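Mitochondrial association factor 1 (Toxoplasma gondii, PDB 6BXS) belongs to a parasite protein family linked to host mitochondrial association, though its own role is uncertain, and has a macro-domain fold. Local coordinates at residues Y37-V48 / K209-P217. Numbering follows the deposited sequence.
With SO4 (sulfate ion), chain E.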
ATOM      1  N   TYR A  37      -1.571  11.646  -4.354  1.00 25.50           N
ATOM      2  CA  TYR A  37      -0.596  12.552  -3.756  1.00 28.48           C
ATOM      3  C   TYR A  37      -1.078  13.994  -3.839  1.00 31.39           C
ATOM      4  O   TYR A  37      -1.729  14.387  -4.807  1.00 29.17           O
ATOM      5  CB  TYR A  37       0.761  12.416  -4.449  1.00 28.91           C
ATOM      6  CG  TYR A  37       1.418  11.071  -4.248  1.00 28.81           C
ATOM      7  CD1 TYR A  37       1.148  10.009  -5.101  1.00 27.65           C
ATOM      8  CD2 TYR A  37       2.312  10.863  -3.205  1.00 28.77           C
ATOM      9  CE1 TYR A  37       1.748   8.777  -4.919  1.00 25.07           C
ATOM     10  CE2 TYR A  37       2.914   9.635  -3.015  1.00 29.73           C
ATOM     11  CZ  TYR A  37       2.630   8.595  -3.875  1.00 27.37           C
ATOM     12  OH  TYR A  37       3.228   7.369  -3.690  1.00 21.49           O
ATOM     13  N   ASP A  38      -0.753  14.777  -2.819  1.00 33.42           N
ATOM     14  CA  ASP A  38      -1.146  16.178  -2.778  1.00 33.60           C
ATOM     15  C   ASP A  38      -0.085  17.029  -3.474  1.00 33.98           C
ATOM     16  O   ASP A  38       1.101  16.713  -3.405  1.00 35.41           O
ATOM     17  CB  ASP A  38      -1.346  16.636  -1.333  1.00 37.86           C
ATOM     18  CG  ASP A  38      -2.353  15.782  -0.583  1.00 36.66           C
ATOM     19  OD1 ASP A  38      -3.314  15.294  -1.215  1.00 37.97           O
ATOM     20  OD2 ASP A  38      -2.182  15.591   0.639  1.00 40.12           O
ATOM     21  N   PRO A  39      -0.506  18.108  -4.155  1.00 37.31           N
ATOM     22  CA  PRO A  39       0.453  18.957  -4.874  1.00 35.41           C
ATOM     23  C   PRO A  39       1.368  19.759  -3.949  1.00 41.06           C
ATOM     24  O   PRO A  39       2.460  20.150  -4.365  1.00 35.72           O
ATOM     25  CB  PRO A  39      -0.449  19.893  -5.686  1.00 41.11           C
ATOM     26  CG  PRO A  39      -1.737  19.925  -4.947  1.00 45.37           C
ATOM     27  CD  PRO A  39      -1.896  18.564  -4.342  1.00 41.61           C
ATOM     28  N   SER A  40       0.925  19.994  -2.717  1.00 41.94           N
ATOM     29  CA  SER A  40       1.700  20.763  -1.748  1.00 43.58           C
ATOM     30  C   SER A  40       1.676  20.089  -0.380  1.00 43.10           C
ATOM     31  O   SER A  40       1.019  20.568   0.542  1.00 40.61           O
ATOM     32  CB  SER A  40       1.161  22.191  -1.641  1.00 43.65           C
ATOM     33  OG  SER A  40       1.300  22.877  -2.873  1.00 45.95           O
ATOM     34  N   PRO A  41       2.399  18.968  -0.248  1.00 40.92           N
ATOM     35  CA  PRO A  41       2.443  18.227   1.015  1.00 40.32           C
ATOM     36  C   PRO A  41       3.368  18.874   2.039  1.00 37.02           C
ATOM     37  O   PRO A  41       4.351  19.513   1.658  1.00 42.23           O
ATOM     38  CB  PRO A  41       2.974  16.859   0.590  1.00 42.82           C
ATOM     39  CG  PRO A  41       3.860  17.165  -0.568  1.00 37.46           C
ATOM     40  CD  PRO A  41       3.236  18.336  -1.283  1.00 40.27           C
ATOM     41  N   SER A  42       3.051  18.708   3.318  1.00 41.98           N
ATOM     42  CA  SER A  42       3.898  19.211   4.393  1.00 43.57           C
ATOM     43  C   SER A  42       4.836  18.117   4.895  1.00 44.44           C
ATOM     44  O   SER A  42       5.820  18.397   5.581  1.00 44.09           O
ATOM     45  CB  SER A  42       3.043  19.744   5.543  1.00 43.11           C
ATOM     46  OG  SER A  42       2.084  18.785   5.955  1.00 46.71           O
ATOM     47  N   LYS A  43       4.523  16.872   4.547  1.00 37.96           N
ATOM     48  CA  LYS A  43       5.341  15.734   4.947  1.00 35.10           C
ATOM     49  C   LYS A  43       5.399  14.694   3.832  1.00 33.14           C
ATOM     50  O   LYS A  43       4.664  14.779   2.845  1.00 22.54           O
ATOM     51  CB  LYS A  43       4.794  15.110   6.231  1.00 37.88           C
ATOM     52  CG  LYS A  43       3.429  14.467   6.079  1.00 34.39           C
ATOM     53  CD  LYS A  43       2.774  14.206   7.428  1.00 44.26           C
ATOM     54  CE  LYS A  43       2.381  15.504   8.116  1.00 52.78           C
ATOM     55  NZ  LYS A  43       1.351  15.293   9.168  1.00 61.56           N
ATOM     56  N   ARG A  44       6.282  13.716   3.998  1.00 29.37           N
ATOM     57  CA  ARG A  44       6.505  12.705   2.975  1.00 31.62           C
ATOM     58  C   ARG A  44       5.529  11.543   3.133  1.00 26.66           C
ATOM     59  O   ARG A  44       5.731  10.654   3.961  1.00 23.76           O
ATOM     60  CB  ARG A  44       7.943  12.194   3.035  1.00 29.81           C
ATOM     61  CG  ARG A  44       8.998  13.295   3.082  1.00 31.55           C
ATOM     62  CD  ARG A  44      10.401  12.707   3.098  1.00 29.45           C
ATOM     63  NE  ARG A  44      10.516  11.617   2.135  1.00 28.05           N
ATOM     64  CZ  ARG A  44      10.727  11.781   0.833  1.00 30.28           C
ATOM     65  NH1 ARG A  44      10.798  10.722   0.040  1.00 35.84           N
ATOM     66  NH2 ARG A  44      10.870  12.995   0.318  1.00 33.40           N
ATOM     67  N   VAL A  45       4.472  11.565   2.328  1.00 19.50           N
ATOM     68  CA  VAL A  45       3.439  10.538   2.371  1.00 23.39           C
ATOM     69  C   VAL A  45       3.632   9.534   1.239  1.00 24.34           C
ATOM     70  O   VAL A  45       3.671   9.912   0.070  1.00 26.30           O
ATOM     71  CB  VAL A  45       2.031  11.154   2.261  1.00 21.22           C
ATOM     72  CG1 VAL A  45       0.959  10.085   2.465  1.00 22.53           C
ATOM     73  CG2 VAL A  45       1.862  12.281   3.268  1.00 20.97           C
ATOM     74  N   ALA A  46       3.756   8.258   1.596  1.00 20.64           N
ATOM     75  CA  ALA A  46       3.857   7.184   0.616  1.00 26.72           C
ATOM     76  C   ALA A  46       2.511   6.488   0.469  1.00 21.13           C
ATOM     77  O   ALA A  46       1.967   5.967   1.438  1.00 19.88           O
ATOM     78  CB  ALA A  46       4.929   6.187   1.023  1.00 24.73           C
ATOM     79  N   THR A  47       1.975   6.482  -0.746  1.00 19.63           N
ATOM     80  CA  THR A  47       0.667   5.893  -0.994  1.00 17.48           C
ATOM     81  C   THR A  47       0.807   4.430  -1.412  1.00 21.74           C
ATOM     82  O   THR A  47       1.685   4.075  -2.201  1.00 19.53           O
ATOM     83  CB  THR A  47      -0.096   6.678  -2.072  1.00 22.95           C
ATOM     84  OG1 THR A  47      -0.198   8.050  -1.668  1.00 20.35           O
ATOM     85  CG2 THR A  47      -1.491   6.106  -2.268  1.00 23.63           C
ATOM     86  N   VAL A  48      -0.071   3.589  -0.871  1.00 19.52           N
ATOM     87  CA  VAL A  48      -0.006   2.148  -1.083  1.00 22.04           C
ATOM     88  C   VAL A  48      -0.919   1.715  -2.224  1.00 22.47           C
ATOM     89  O   VAL A  48      -2.141   1.808  -2.130  1.00 23.25           O
ATOM     90  CB  VAL A  48      -0.395   1.379   0.196  1.00 22.41           C
ATOM     91  CG1 VAL A  48      -0.507  -0.122  -0.077  1.00 25.49           C
ATOM     92  CG2 VAL A  48       0.621   1.647   1.303  1.00 22.22           C
ATOM     93  N   LYS A 209      15.235  10.177   2.663  1.00 30.61           N
ATOM     94  CA  LYS A 209      13.873  10.132   2.151  1.00 31.27           C
ATOM     95  C   LYS A 209      13.003   9.193   2.978  1.00 27.27           C
ATOM     96  O   LYS A 209      12.560   8.152   2.493  1.00 26.29           O
ATOM     97  CB  LYS A 209      13.882   9.706   0.685  1.00 29.25           C
ATOM     98  CG  LYS A 209      14.591  10.708  -0.208  1.00 31.95           C
ATOM     99  CD  LYS A 209      14.208  10.556  -1.665  1.00 35.33           C
ATOM    100  CE  LYS A 209      14.698  11.747  -2.478  1.00 40.99           C
ATOM    101  NZ  LYS A 209      14.019  13.015  -2.075  1.00 38.50           N
ATOM    102  N   PRO A 210      12.751   9.570   4.237  1.00 27.05           N
ATOM    103  CA  PRO A 210      11.923   8.762   5.136  1.00 25.38           C
ATOM    104  C   PRO A 210      10.453   8.774   4.746  1.00 20.12           C
ATOM    105  O   PRO A 210       9.975   9.750   4.165  1.00 22.39           O
ATOM    106  CB  PRO A 210      12.123   9.437   6.494  1.00 21.89           C
ATOM    107  CG  PRO A 210      12.426  10.851   6.160  1.00 25.96           C
ATOM    108  CD  PRO A 210      13.220  10.806   4.887  1.00 28.12           C
ATOM    109  N   VAL A 211       9.751   7.694   5.065  1.00 18.67           N
ATOM    110  CA  VAL A 211       8.303   7.664   4.937  1.00 21.11           C
ATOM    111  C   VAL A 211       7.707   8.139   6.255  1.00 23.79           C
ATOM    112  O   VAL A 211       7.816   7.460   7.276  1.00 21.04           O
ATOM    113  CB  VAL A 211       7.780   6.262   4.602  1.00 20.05           C
ATOM    114  CG1 VAL A 211       6.267   6.288   4.424  1.00 19.37           C
ATOM    115  CG2 VAL A 211       8.457   5.731   3.345  1.00 24.95           C
ATOM    116  N   GLU A 212       7.080   9.309   6.224  1.00 22.11           N
ATOM    117  CA  GLU A 212       6.563   9.936   7.434  1.00 25.09           C
ATOM    118  C   GLU A 212       5.079   9.634   7.606  1.00 24.64           C
ATOM    119  O   GLU A 212       4.528   9.772   8.697  1.00 23.77           O
ATOM    120  CB  GLU A 212       6.813  11.443   7.386  1.00 23.84           C
ATOM    121  CG  GLU A 212       8.238  11.788   6.963  1.00 27.63           C
ATOM    122  CD  GLU A 212       8.532  13.274   6.995  1.00 33.20           C
ATOM    123  OE1 GLU A 212       9.494  13.675   7.685  1.00 43.13           O
ATOM    124  OE2 GLU A 212       7.818  14.040   6.317  1.00 31.51           O
ATOM    125  N   ALA A 213       4.438   9.208   6.523  1.00 20.59           N
ATOM    126  CA  ALA A 213       3.049   8.778   6.575  1.00 21.49           C
ATOM    127  C   ALA A 213       2.769   7.813   5.434  1.00 24.50           C
ATOM    128  O   ALA A 213       3.455   7.844   4.411  1.00 22.40           O
ATOM    129  CB  ALA A 213       2.119   9.973   6.504  1.00 26.35           C
ATOM    130  N   ILE A 214       1.775   6.948   5.619  1.00 19.99           N
ATOM    131  CA  ILE A 214       1.319   6.078   4.543  1.00 26.99           C
ATOM    132  C   ILE A 214      -0.171   6.276   4.282  1.00 25.73           C
ATOM    133  O   ILE A 214      -0.986   6.281   5.207  1.00 21.90           O
ATOM    134  CB  ILE A 214       1.602   4.587   4.842  1.00 27.17           C
ATOM    135  CG1 ILE A 214       1.181   4.221   6.266  1.00 31.63           C
ATOM    136  CG2 ILE A 214       3.081   4.291   4.639  1.00 30.87           C
ATOM    137  CD1 ILE A 214       1.288   2.734   6.564  1.00 36.34           C
ATOM    138  N   ARG A 215      -0.505   6.455   3.006  1.00 20.88           N
ATOM    139  CA  ARG A 215      -1.883   6.642   2.571  1.00 19.80           C
ATOM    140  C   ARG A 215      -2.423   5.333   2.005  1.00 23.27           C
ATOM    141  O   ARG A 215      -1.957   4.858   0.968  1.00 23.08           O
ATOM    142  CB  ARG A 215      -1.961   7.761   1.530  1.00 20.73           C
ATOM    143  CG  ARG A 215      -3.359   8.063   1.020  1.00 20.88           C
ATOM    144  CD  ARG A 215      -3.384   9.374   0.244  1.00 22.30           C
ATOM    145  NE  ARG A 215      -3.017  10.513   1.085  1.00 22.65           N
ATOM    146  CZ  ARG A 215      -2.917  11.768   0.656  1.00 26.93           C
ATOM    147  NH1 ARG A 215      -3.155  12.066  -0.615  1.00 23.72           N
ATOM    148  NH2 ARG A 215      -2.575  12.731   1.501  1.00 24.40           N
ATOM    149  N   LEU A 216      -3.406   4.761   2.695  1.00 23.53           N
ATOM    150  CA  LEU A 216      -3.900   3.421   2.390  1.00 21.33           C
ATOM    151  C   LEU A 216      -5.291   3.429   1.763  1.00 25.20           C
ATOM    152  O   LEU A 216      -6.141   4.230   2.152  1.00 23.38           O
ATOM    153  CB  LEU A 216      -3.945   2.577   3.666  1.00 24.75           C
ATOM    154  CG  LEU A 216      -2.629   2.390   4.417  1.00 33.31           C
ATOM    155  CD1 LEU A 216      -2.881   1.897   5.830  1.00 36.10           C
ATOM    156  CD2 LEU A 216      -1.746   1.421   3.665  1.00 38.14           C
ATOM    157  N   PRO A 217      -5.530   2.534   0.791  1.00 23.70           N
ATOM    158  CA  PRO A 217      -6.910   2.245   0.401  1.00 20.94           C
ATOM    159  C   PRO A 217      -7.491   1.184   1.325  1.00 22.86           C
ATOM    160  O   PRO A 217      -6.763   0.677   2.182  1.00 21.22           O
ATOM    161  CB  PRO A 217      -6.762   1.718  -1.024  1.00 27.50           C
ATOM    162  CG  PRO A 217      -5.450   1.014  -0.994  1.00 24.15           C
ATOM    163  CD  PRO A 217      -4.567   1.822  -0.070  1.00 23.53           C
TER
HETATM  164  S   SO4 E 502      -3.321  12.300  -8.198  1.00 42.51           S
HETATM  165  O1  SO4 E 502      -2.587  11.935  -9.407  1.00 38.80           O
HETATM  166  O2  SO4 E 502      -4.258  11.232  -7.860  1.00 29.60           O
HETATM  167  O3  SO4 E 502      -4.061  13.540  -8.424  1.00 40.01           O
HETATM  168  O4  SO4 E 502      -2.379  12.494  -7.099  1.00 33.59           O
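Val45, Ala46 and Thr47 pair with Ala213, Ile214 and Arg215 as parallel neighbours, the strand segments 45-48 and 213-216 running 28° apart. Ala46 donates to Ala213 O and accepts from Arg215 N, and Val48 N continues the pattern at 2.9 Å from Arg215 O. Just before the strands, Arg44 O takes two donors, Glu212 N and Ala213 N, while Arg44 N meets Glu212 OE2 on the anti side of that oxygen, at 2.8 Å. Arginine suits position 44 because its bent chain (chi3 44°) brings NE to Pro210 O at 2.8 Å; Asp165 makes salt bridges with both Arg44 and Lys209, probably offsetting their like charges. Small Ala46 fits its CB against Val211 CG1 (3.7 Å). On the face shared with Val45 and Thr47, Arg215, its CG anti to the backbone N (chi1 -179°) and its chain bent further out, grips Asp38 end-on: NH2 lies 3.0 Å from OD2 and NH1 3.3 Å from OD1. That salt bridge ties the loop before strand 45-48 to the sheet; Pro35 O takes NH1, and Gln255 OE1 takes NE. The two strands lie side by side inside a mixed sheet flanked by helices, consistent with the macro-domain fold.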